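Local coordinates for Non-structural polyprotein (Sindbis virus, PDB 4GUA) that carries the viral cysteine protease and, fused to it, a macro domain and a zinc-binding region, as part of the precursor that is cleaved into the non-structural proteins, at residues A[183-188]-A[198-203]; A[310-315]-A[510-515]; A[437-442]-A[475-480]. All blocks are in the same frame, centred on the assembly; numbering follows the deposited sequence.

Contact 1 (A[183-188]-A[198-203])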
loop_
_atom_site.group_PDB
_atom_site.type_symbol
_atom_site.label_atom_id
_atom_site.label_comp_id
_atom_site.label_asym_id
_atom_site.label_seq_id
_atom_site.Cartn_x
_atom_site.Cartn_y
_atom_site.Cartn_z
ATOM N N VAL A 183 2.990 -13.185 21.518
ATOM C CA VAL A 183 4.172 -12.412 21.875
ATOM C C VAL A 183 3.690 -11.121 22.528
ATOM O O VAL A 183 3.091 -10.283 21.865
ATOM C CB VAL A 183 5.019 -12.082 20.631
ATOM C CG1 VAL A 183 6.274 -11.342 21.029
ATOM C CG2 VAL A 183 5.361 -13.359 19.868
ATOM N N SER A 184 3.929 -10.968 23.825
ATOM C CA SER A 184 3.369 -9.845 24.573
ATOM C C SER A 184 4.230 -9.541 25.793
ATOM O O SER A 184 4.881 -10.437 26.315
ATOM C CB SER A 184 1.933 -10.196 25.005
ATOM O OG SER A 184 1.321 -9.164 25.763
ATOM N N GLU A 185 4.251 -8.289 26.247
ATOM C CA GLU A 185 4.977 -7.964 27.476
ATOM C C GLU A 185 4.175 -8.267 28.747
ATOM O O GLU A 185 4.741 -8.429 29.830
ATOM C CB GLU A 185 5.414 -6.503 27.483
ATOM C CG GLU A 185 6.153 -6.141 28.760
ATOM C CD GLU A 185 7.053 -4.934 28.629
ATOM O OE1 GLU A 185 7.518 -4.639 27.504
ATOM O OE2 GLU A 185 7.298 -4.279 29.665
ATOM N N GLU A 186 2.857 -8.356 28.614
ATOM C CA GLU A 186 1.981 -8.585 29.757
ATOM C C GLU A 186 1.139 -9.812 29.476
ATOM O O GLU A 186 0.798 -10.079 28.328
ATOM C CB GLU A 186 1.102 -7.353 30.026
ATOM C CG GLU A 186 1.684 -6.035 29.503
ATOM C CD GLU A 186 1.252 -5.684 28.087
ATOM O OE1 GLU A 186 0.709 -6.566 27.388
ATOM O OE2 GLU A 186 1.496 -4.530 27.663
ATOM N N LYS A 187 0.816 -10.567 30.521
ATOM C CA LYS A 187 0.120 -11.833 30.336
ATOM C C LYS A 187 -1.246 -11.577 29.724
ATOM O O LYS A 187 -1.886 -10.570 30.003
ATOM C CB LYS A 187 -0.025 -12.579 31.665
ATOM C CG LYS A 187 -0.666 -13.952 31.534
ATOM C CD LYS A 187 -0.715 -14.674 32.873
ATOM C CE LYS A 187 -1.307 -16.080 32.756
ATOM N NZ LYS A 187 -0.401 -17.043 32.079
ATOM N N ILE A 188 -1.669 -12.485 28.858
ATOM C CA ILE A 188 -2.973 -12.388 28.231
ATOM C C ILE A 188 -3.860 -13.522 28.711
ATOM O O ILE A 188 -3.506 -14.692 28.589
ATOM C CB ILE A 188 -2.846 -12.412 26.699
ATOM C CG1 ILE A 188 -2.369 -11.042 26.213
ATOM C CG2 ILE A 188 -4.172 -12.801 26.043
ATOM C CD1 ILE A 188 -2.221 -10.940 24.727
ATOM N N ILE A 198 5.129 -15.865 24.622
ATOM C CA ILE A 198 6.492 -15.362 24.533
ATOM C C ILE A 198 6.553 -13.920 25.033
ATOM O O ILE A 198 5.757 -13.074 24.616
ATOM C CB ILE A 198 6.996 -15.382 23.080
ATOM C CG1 ILE A 198 7.093 -16.814 22.564
ATOM C CG2 ILE A 198 8.351 -14.712 22.980
ATOM C CD1 ILE A 198 7.415 -16.888 21.108
ATOM N N ALA A 199 7.525 -13.635 25.896
ATOM C CA ALA A 199 7.699 -12.292 26.438
ATOM C C ALA A 199 9.152 -11.829 26.310
ATOM O O ALA A 199 10.042 -12.639 26.082
ATOM C CB ALA A 199 7.270 -12.267 27.891
ATOM N N PRO A 200 9.393 -10.511 26.430
ATOM C CA PRO A 200 10.780 -10.042 26.495
ATOM C C PRO A 200 11.476 -10.571 27.747
ATOM O O PRO A 200 10.830 -11.226 28.557
ATOM C CB PRO A 200 10.642 -8.509 26.520
ATOM C CG PRO A 200 9.221 -8.238 26.829
ATOM C CD PRO A 200 8.444 -9.395 26.300
ATOM N N ILE A 201 12.761 -10.278 27.911
ATOM C CA ILE A 201 13.598 -11.032 28.846
ATOM C C ILE A 201 13.168 -10.974 30.310
ATOM O O ILE A 201 13.023 -12.018 30.950
ATOM C CB ILE A 201 15.086 -10.615 28.743
ATOM C CG1 ILE A 201 15.689 -11.108 27.427
ATOM C CG2 ILE A 201 15.897 -11.197 29.881
ATOM C CD1 ILE A 201 15.580 -12.607 27.208
ATOM N N GLY A 202 12.941 -9.779 30.841
ATOM C CA GLY A 202 12.747 -9.643 32.278
ATOM C C GLY A 202 11.381 -10.022 32.839
ATOM O O GLY A 202 11.114 -9.788 34.015
ATOM N N ILE A 203 10.525 -10.621 32.017
ATOM C CA ILE A 203 9.125 -10.807 32.378
ATOM C C ILE A 203 8.849 -12.192 32.937
ATOM O O ILE A 203 9.080 -13.204 32.273
ATOM C CB ILE A 203 8.210 -10.573 31.169
ATOM C CG1 ILE A 203 8.459 -9.182 30.570
ATOM C CG2 ILE A 203 6.761 -10.744 31.562
ATOM C CD1 ILE A 203 8.320 -8.055 31.556
#

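Contact 2 (A[310-315]-A[510-515])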
loop_
_atom_site.group_PDB
_atom_site.type_symbol
_atom_site.label_atom_id
_atom_site.label_comp_id
_atom_site.label_asym_id
_atom_site.label_seq_id
_atom_site.Cartn_x
_atom_site.Cartn_y
_atom_site.Cartn_z
ATOM N N ARG A 310 -4.766 -12.369 6.811
ATOM C CA ARG A 310 -5.551 -13.606 6.839
ATOM C C ARG A 310 -5.133 -14.606 5.762
ATOM O O ARG A 310 -5.014 -14.244 4.587
ATOM C CB ARG A 310 -7.031 -13.291 6.632
ATOM C CG ARG A 310 -7.693 -12.522 7.749
ATOM C CD ARG A 310 -9.171 -12.310 7.445
ATOM N NE ARG A 310 -9.783 -11.379 8.382
ATOM C CZ ARG A 310 -10.100 -11.688 9.633
ATOM N NH1 ARG A 310 -9.861 -12.909 10.102
ATOM N NH2 ARG A 310 -10.654 -10.782 10.423
ATOM N N GLN A 311 -4.990 -15.872 6.160
ATOM C CA GLN A 311 -4.677 -16.950 5.223
ATOM C C GLN A 311 -3.340 -16.824 4.501
ATOM O O GLN A 311 -3.288 -16.385 3.347
ATOM C CB GLN A 311 -5.790 -17.107 4.195
ATOM C CG GLN A 311 -7.104 -17.564 4.769
ATOM C CD GLN A 311 -8.146 -17.737 3.689
ATOM O OE1 GLN A 311 -8.563 -18.852 3.389
ATOM N NE2 GLN A 311 -8.564 -16.626 3.084
ATOM N N LEU A 312 -2.260 -17.184 5.193
ATOM C CA LEU A 312 -0.922 -17.101 4.613
ATOM C C LEU A 312 -0.690 -18.221 3.615
ATOM O O LEU A 312 -0.692 -19.389 3.987
ATOM C CB LEU A 312 0.107 -17.278 5.732
ATOM C CG LEU A 312 1.546 -17.615 5.325
ATOM C CD1 LEU A 312 2.259 -16.376 4.833
ATOM C CD2 LEU A 312 2.295 -18.235 6.489
ATOM N N ASP A 313 -0.533 -17.865 2.342
ATOM C CA ASP A 313 0.045 -18.766 1.345
ATOM C C ASP A 313 1.473 -18.375 0.924
ATOM O O ASP A 313 2.107 -19.066 0.119
ATOM C CB ASP A 313 -0.874 -18.891 0.131
ATOM C CG ASP A 313 -1.119 -17.568 -0.554
ATOM O OD1 ASP A 313 -0.368 -16.606 -0.284
ATOM O OD2 ASP A 313 -2.073 -17.481 -1.359
ATOM N N ASN A 314 1.963 -17.257 1.454
ATOM C CA ASN A 314 3.278 -16.723 1.085
ATOM C C ASN A 314 3.484 -16.651 -0.431
ATOM O O ASN A 314 4.493 -17.110 -0.968
ATOM C CB ASN A 314 4.400 -17.553 1.716
ATOM C CG ASN A 314 5.763 -16.902 1.563
ATOM O OD1 ASN A 314 5.887 -15.678 1.564
ATOM N ND2 ASN A 314 6.791 -17.722 1.408
ATOM N N SER A 315 2.532 -16.037 -1.116
ATOM C CA SER A 315 2.582 -15.927 -2.564
ATOM C C SER A 315 3.702 -14.977 -2.978
ATOM O O SER A 315 4.109 -14.082 -2.235
ATOM C CB SER A 315 1.243 -15.426 -3.112
ATOM O OG SER A 315 1.299 -15.238 -4.518
ATOM N N GLU A 510 8.401 -21.280 -0.203
ATOM C CA GLU A 510 8.870 -21.512 1.155
ATOM C C GLU A 510 9.762 -20.398 1.711
ATOM O O GLU A 510 10.103 -20.418 2.890
ATOM C CB GLU A 510 9.558 -22.871 1.254
ATOM C CG GLU A 510 8.583 -23.989 1.577
ATOM C CD GLU A 510 9.271 -25.285 1.957
ATOM O OE1 GLU A 510 10.443 -25.494 1.561
ATOM O OE2 GLU A 510 8.635 -26.096 2.667
ATOM N N ASP A 511 10.143 -19.431 0.879
ATOM C CA ASP A 511 11.012 -18.352 1.353
ATOM C C ASP A 511 10.190 -17.256 2.023
ATOM O O ASP A 511 9.401 -16.558 1.386
ATOM C CB ASP A 511 11.829 -17.756 0.207
ATOM C CG ASP A 511 12.932 -16.834 0.699
ATOM O OD1 ASP A 511 12.853 -16.378 1.862
ATOM O OD2 ASP A 511 13.881 -16.571 -0.072
ATOM N N MET A 512 10.425 -17.098 3.318
ATOM C CA MET A 512 9.567 -16.300 4.174
ATOM C C MET A 512 10.076 -14.878 4.400
ATOM O O MET A 512 9.489 -14.128 5.178
ATOM C CB MET A 512 9.390 -17.020 5.513
ATOM C CG MET A 512 7.951 -17.120 5.976
ATOM S SD MET A 512 6.840 -17.892 4.779
ATOM C CE MET A 512 6.008 -19.094 5.810
ATOM N N GLU A 513 11.169 -14.505 3.746
ATOM C CA GLU A 513 11.747 -13.185 3.960
ATOM C C GLU A 513 10.753 -12.111 3.491
ATOM O O GLU A 513 10.016 -12.307 2.517
ATOM C CB GLU A 513 13.096 -13.060 3.237
ATOM C CG GLU A 513 14.149 -12.229 3.996
ATOM C CD GLU A 513 14.846 -13.018 5.143
ATOM O OE1 GLU A 513 14.977 -14.265 5.040
ATOM O OE2 GLU A 513 15.229 -12.392 6.164
ATOM N N ILE A 514 10.732 -10.978 4.185
ATOM C CA ILE A 514 9.904 -9.850 3.782
ATOM C C ILE A 514 10.785 -8.845 3.057
ATOM O O ILE A 514 11.533 -8.101 3.695
ATOM C CB ILE A 514 9.327 -9.158 5.044
ATOM C CG1 ILE A 514 8.457 -10.136 5.833
ATOM C CG2 ILE A 514 8.529 -7.916 4.686
ATOM C CD1 ILE A 514 8.148 -9.673 7.236
ATOM N N ASP A 515 10.668 -8.755 1.735
ATOM C CA ASP A 515 11.542 -7.842 1.013
ATOM C C ASP A 515 10.761 -6.570 0.751
ATOM O O ASP A 515 9.942 -6.505 -0.157
ATOM C CB ASP A 515 11.988 -8.465 -0.315
ATOM C CG ASP A 515 13.188 -7.754 -0.926
ATOM O OD1 ASP A 515 13.571 -6.680 -0.417
ATOM O OD2 ASP A 515 13.754 -8.277 -1.913
#

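Contact 3 (A[437-442]-A[475-480])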
loop_
_atom_site.group_PDB
_atom_site.type_symbol
_atom_site.label_atom_id
_atom_site.label_comp_id
_atom_site.label_asym_id
_atom_site.label_seq_id
_atom_site.Cartn_x
_atom_site.Cartn_y
_atom_site.Cartn_z
ATOM N N LEU A 437 -16.518 1.637 -3.916
ATOM C CA LEU A 437 -17.733 2.150 -3.286
ATOM C C LEU A 437 -18.052 1.443 -1.974
ATOM O O LEU A 437 -18.448 2.084 -0.993
ATOM C CB LEU A 437 -18.909 2.027 -4.252
ATOM C CG LEU A 437 -18.862 3.057 -5.382
ATOM C CD1 LEU A 437 -19.883 2.744 -6.472
ATOM C CD2 LEU A 437 -19.084 4.459 -4.821
ATOM N N VAL A 438 -17.892 0.122 -1.965
ATOM C CA VAL A 438 -18.160 -0.679 -0.777
ATOM C C VAL A 438 -17.297 -0.184 0.373
ATOM O O VAL A 438 -17.774 0.012 1.493
ATOM C CB VAL A 438 -17.875 -2.167 -1.027
ATOM C CG1 VAL A 438 -17.731 -2.923 0.290
ATOM C CG2 VAL A 438 -18.977 -2.772 -1.871
ATOM N N ASN A 439 -16.026 0.055 0.078
ATOM C CA ASN A 439 -15.106 0.527 1.096
ATOM C C ASN A 439 -15.395 1.962 1.509
ATOM O O ASN A 439 -15.392 2.279 2.690
ATOM C CB ASN A 439 -13.670 0.402 0.608
ATOM C CG ASN A 439 -13.221 -1.028 0.539
ATOM O OD1 ASN A 439 -13.731 -1.878 1.269
ATOM N ND2 ASN A 439 -12.254 -1.310 -0.324
ATOM N N GLU A 440 -15.685 2.820 0.541
ATOM C CA GLU A 440 -15.861 4.238 0.816
ATOM C C GLU A 440 -17.111 4.473 1.669
ATOM O O GLU A 440 -17.140 5.373 2.508
ATOM C CB GLU A 440 -15.947 5.028 -0.496
ATOM C CG GLU A 440 -14.615 5.180 -1.225
ATOM C CD GLU A 440 -14.772 5.665 -2.670
ATOM O OE1 GLU A 440 -15.921 5.950 -3.084
ATOM O OE2 GLU A 440 -13.748 5.748 -3.395
ATOM N N HIS A 441 -18.150 3.674 1.438
ATOM C CA HIS A 441 -19.394 3.795 2.198
ATOM C C HIS A 441 -19.547 2.797 3.338
ATOM O O HIS A 441 -20.610 2.710 3.943
ATOM C CB HIS A 441 -20.585 3.750 1.252
ATOM C CG HIS A 441 -20.650 4.938 0.347
ATOM N ND1 HIS A 441 -20.094 4.944 -0.913
ATOM C CD2 HIS A 441 -21.163 6.175 0.538
ATOM C CE1 HIS A 441 -20.282 6.128 -1.469
ATOM N NE2 HIS A 441 -20.928 6.893 -0.609
ATOM N N ASN A 442 -18.495 2.027 3.600
ATOM C CA ASN A 442 -18.507 1.005 4.644
ATOM C C ASN A 442 -19.715 0.085 4.551
ATOM O O ASN A 442 -20.402 -0.164 5.540
ATOM C CB ASN A 442 -18.457 1.634 6.030
ATOM C CG ASN A 442 -18.069 0.631 7.098
ATOM O OD1 ASN A 442 -17.518 -0.427 6.794
ATOM N ND2 ASN A 442 -18.368 0.949 8.350
ATOM N N ASP A 475 -11.955 -9.210 -2.517
ATOM C CA ASP A 475 -11.108 -9.638 -1.410
ATOM C C ASP A 475 -10.556 -8.383 -0.740
ATOM O O ASP A 475 -10.156 -8.389 0.425
ATOM C CB ASP A 475 -9.955 -10.498 -1.918
ATOM C CG ASP A 475 -10.397 -11.888 -2.329
ATOM O OD1 ASP A 475 -11.572 -12.241 -2.086
ATOM O OD2 ASP A 475 -9.561 -12.628 -2.895
ATOM N N ARG A 476 -10.575 -7.298 -1.507
ATOM C CA ARG A 476 -10.031 -6.009 -1.108
ATOM C C ARG A 476 -11.083 -5.160 -0.390
ATOM O O ARG A 476 -10.961 -3.940 -0.336
ATOM C CB ARG A 476 -9.453 -5.278 -2.320
ATOM C CG ARG A 476 -8.000 -5.634 -2.642
ATOM C CD ARG A 476 -7.301 -6.339 -1.500
ATOM N NE ARG A 476 -6.101 -7.055 -1.925
ATOM C CZ ARG A 476 -5.306 -7.722 -1.096
ATOM N NH1 ARG A 476 -5.565 -7.744 0.201
ATOM N NH2 ARG A 476 -4.243 -8.357 -1.557
ATOM N N THR A 477 -12.175 -5.791 0.040
ATOM C CA THR A 477 -13.130 -5.137 0.936
ATOM C C THR A 477 -13.303 -5.914 2.249
ATOM O O THR A 477 -12.755 -7.002 2.419
ATOM C CB THR A 477 -14.522 -5.024 0.281
ATOM O OG1 THR A 477 -15.120 -6.324 0.184
ATOM C CG2 THR A 477 -14.423 -4.400 -1.101
ATOM N N ASP A 478 -14.062 -5.338 3.176
ATOM C CA ASP A 478 -14.444 -6.013 4.417
ATOM C C ASP A 478 -15.855 -6.601 4.356
ATOM O O ASP A 478 -16.365 -7.102 5.348
ATOM C CB ASP A 478 -14.335 -5.055 5.596
ATOM C CG ASP A 478 -12.899 -4.735 5.949
ATOM O OD1 ASP A 478 -12.034 -5.616 5.760
ATOM O OD2 ASP A 478 -12.636 -3.604 6.413
ATOM N N ALA A 479 -16.489 -6.513 3.192
ATOM C CA ALA A 479 -17.895 -6.870 3.050
ATOM C C ALA A 479 -18.122 -8.371 2.897
ATOM O O ALA A 479 -17.309 -9.072 2.304
ATOM C CB ALA A 479 -18.484 -6.136 1.853
ATOM N N ASP A 480 -19.229 -8.856 3.454
ATOM C CA ASP A 480 -19.728 -10.193 3.153
ATOM C C ASP A 480 -20.371 -10.138 1.778
ATOM O O ASP A 480 -21.202 -9.273 1.518
ATOM C CB ASP A 480 -20.762 -10.635 4.193
ATOM C CG ASP A 480 -20.130 -11.065 5.506
ATOM O OD1 ASP A 480 -19.023 -11.645 5.487
ATOM O OD2 ASP A 480 -20.740 -10.813 6.565
#

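Contact 1 (A[183-188]-A[198-203])
Val183 and Ile198 lie side by side in neighbouring parallel strands. Their side chains point the same way, on one face of the sheet. A chi1 of -177° sets CG1 of Val183 beside its carbonyl carbon and CG2 beside its backbone N. Both branches border Ile198: CG2 meets its CB at 4.1 Å, and CG1 lies 4.0 Å from its carbonyl O. The backbones are close here. Ser184 N gives a hydrogen bond of 2.9 Å to Ile198 O, and the CA of Val183 makes a CA-H...O contact with the same oxygen. One carbonyl thus serves both residues. Ser184 O receives a second such contact from the CA of Ala199 at 3.4 Å. This inner part is buried.

The outer part is looser. Glu185 sends an extended side chain past Pro200 and Ile203 and crosses each at about a right angle. Its CG is 4.0 Å from CD1 of Ile203, and its OE1 is 4.0 Å from CG of Pro200. CG2 of Ile203 rests near Glu185 O. Pro200 and Ile203 start and end a type I turn. Glu185 is exposed, and a bound sulfate, probably from the crystallisation liquor, lies about 5 Å from its side chain.

Asn228, just after strand 224-227, donates through ND2 to Ser184 OG. Strand 179-183 lies between 194-199 and 224-227, and strand 208-209 forms the edge of the sheet beyond 194-199.

Contact 2 (A[310-315]-A[510-515])
Asn314 reaches Met512 and Asp511 with its amide. CG stands anti to the backbone N (chi1 -170°), which carries the amide out from segment 310-315. ND2 gives a nearly straight hydrogen bond to Asp511 O, 2.9 Å with an N-H...O angle of 169°. The acceptor lies in the amide plane of Asn314. The donor, however, sits well above the carbonyl plane of Asp511, not on a lone pair. Asp509 O takes a further bond from ND2. OD1 accepts from Lys287, so the buried amide is gripped at both ends and its rotation is fixed.

Met512 covers the amide. Its SD lies over one face, 3.5 Å from CG of Asn314. The Met512 side chain is bent at chi2 (55°) and again at chi3. The bends lead CE on to Leu312, where it meets CD2 tip to tip at 3.9 Å. Leu256 of helix 237-257 touches both of these side chains. Lys287 also bonds to Glu513 O, so it ties both segments.

Segment 510-515 belongs to the loop after helix 488-502. There Asp511 OD1 accepts from Glu513 N at 3.1 Å, which makes an Asx turn. The chain turns a corner at Gln311, near the end of strand 305-312. That sheet has strand order 3-2-1-4-5-7-6, with 305-312 antiparallel to its neighbours, which is consistent with a methyltransferase-like, Rossmann-type fold.

Contact 3 (A[437-442]-A[475-480])
Asn439, Val438 and Thr477 supply most of the buried surface. Asn439 and Thr477 cross at about a right angle. Asn439 OD1 lies against the backbone and side chain of Thr477, 3.3 Å from its CA and 3.4 Å from its CB. At the other end of the amide, ND2 gives a hydrogen bond of 2.9 Å to Arg476 O. The position of that oxygen is doubtful, so the bond is less certain. His324 and Cys327 of helix 323-333 also touch Asn439.

Val438 makes the apolar half. A chi1 of 162° turns its CG1 away from the backbone N, to meet CB of Thr477 at 3.8 Å and CB of Ala479 at 3.7 Å. Thr477 OG1 is occupied within its own loop. It bonds to Leu474 O, and Ala479 N gives it a weak bond.

The contact joins the C-terminal end of helix 420-440 to the loop between helix 463-474 and strand 480-484 of the macro domain. Asn442, with positive phi, is the C-prime residue of the helix's Schellman motif. No charged group carries this largely buried contact. Val438 CG1 packs against Thr477 and Ala479. If Arg476 O is correctly placed, the amide would satisfy a backbone carbonyl.

Contacts 1 and 2 reach the same seven-stranded sheet, with centres about 26 Å apart. Contact 1 joins two parallel strands toward one side of it. Contact 2 lies at the end of strand 305-312, next to the outermost strand 288-294. Contact 3 belongs to the separate macro-domain sheet. Along the chain it is nested inside the long loop that contact 2 closes. The centres of contacts 2 and 3 are about 24 Å apart, and their nearest atoms about 7 Å. Contacts 1 and 3 are about 35 Å apart, centre to centre. Contact 2 brings the chain that follows the macro domain back to the first sheet. The four zinc-binding cysteines, Cys605, Cys607, Cys630 and Cys648, belong to none of them.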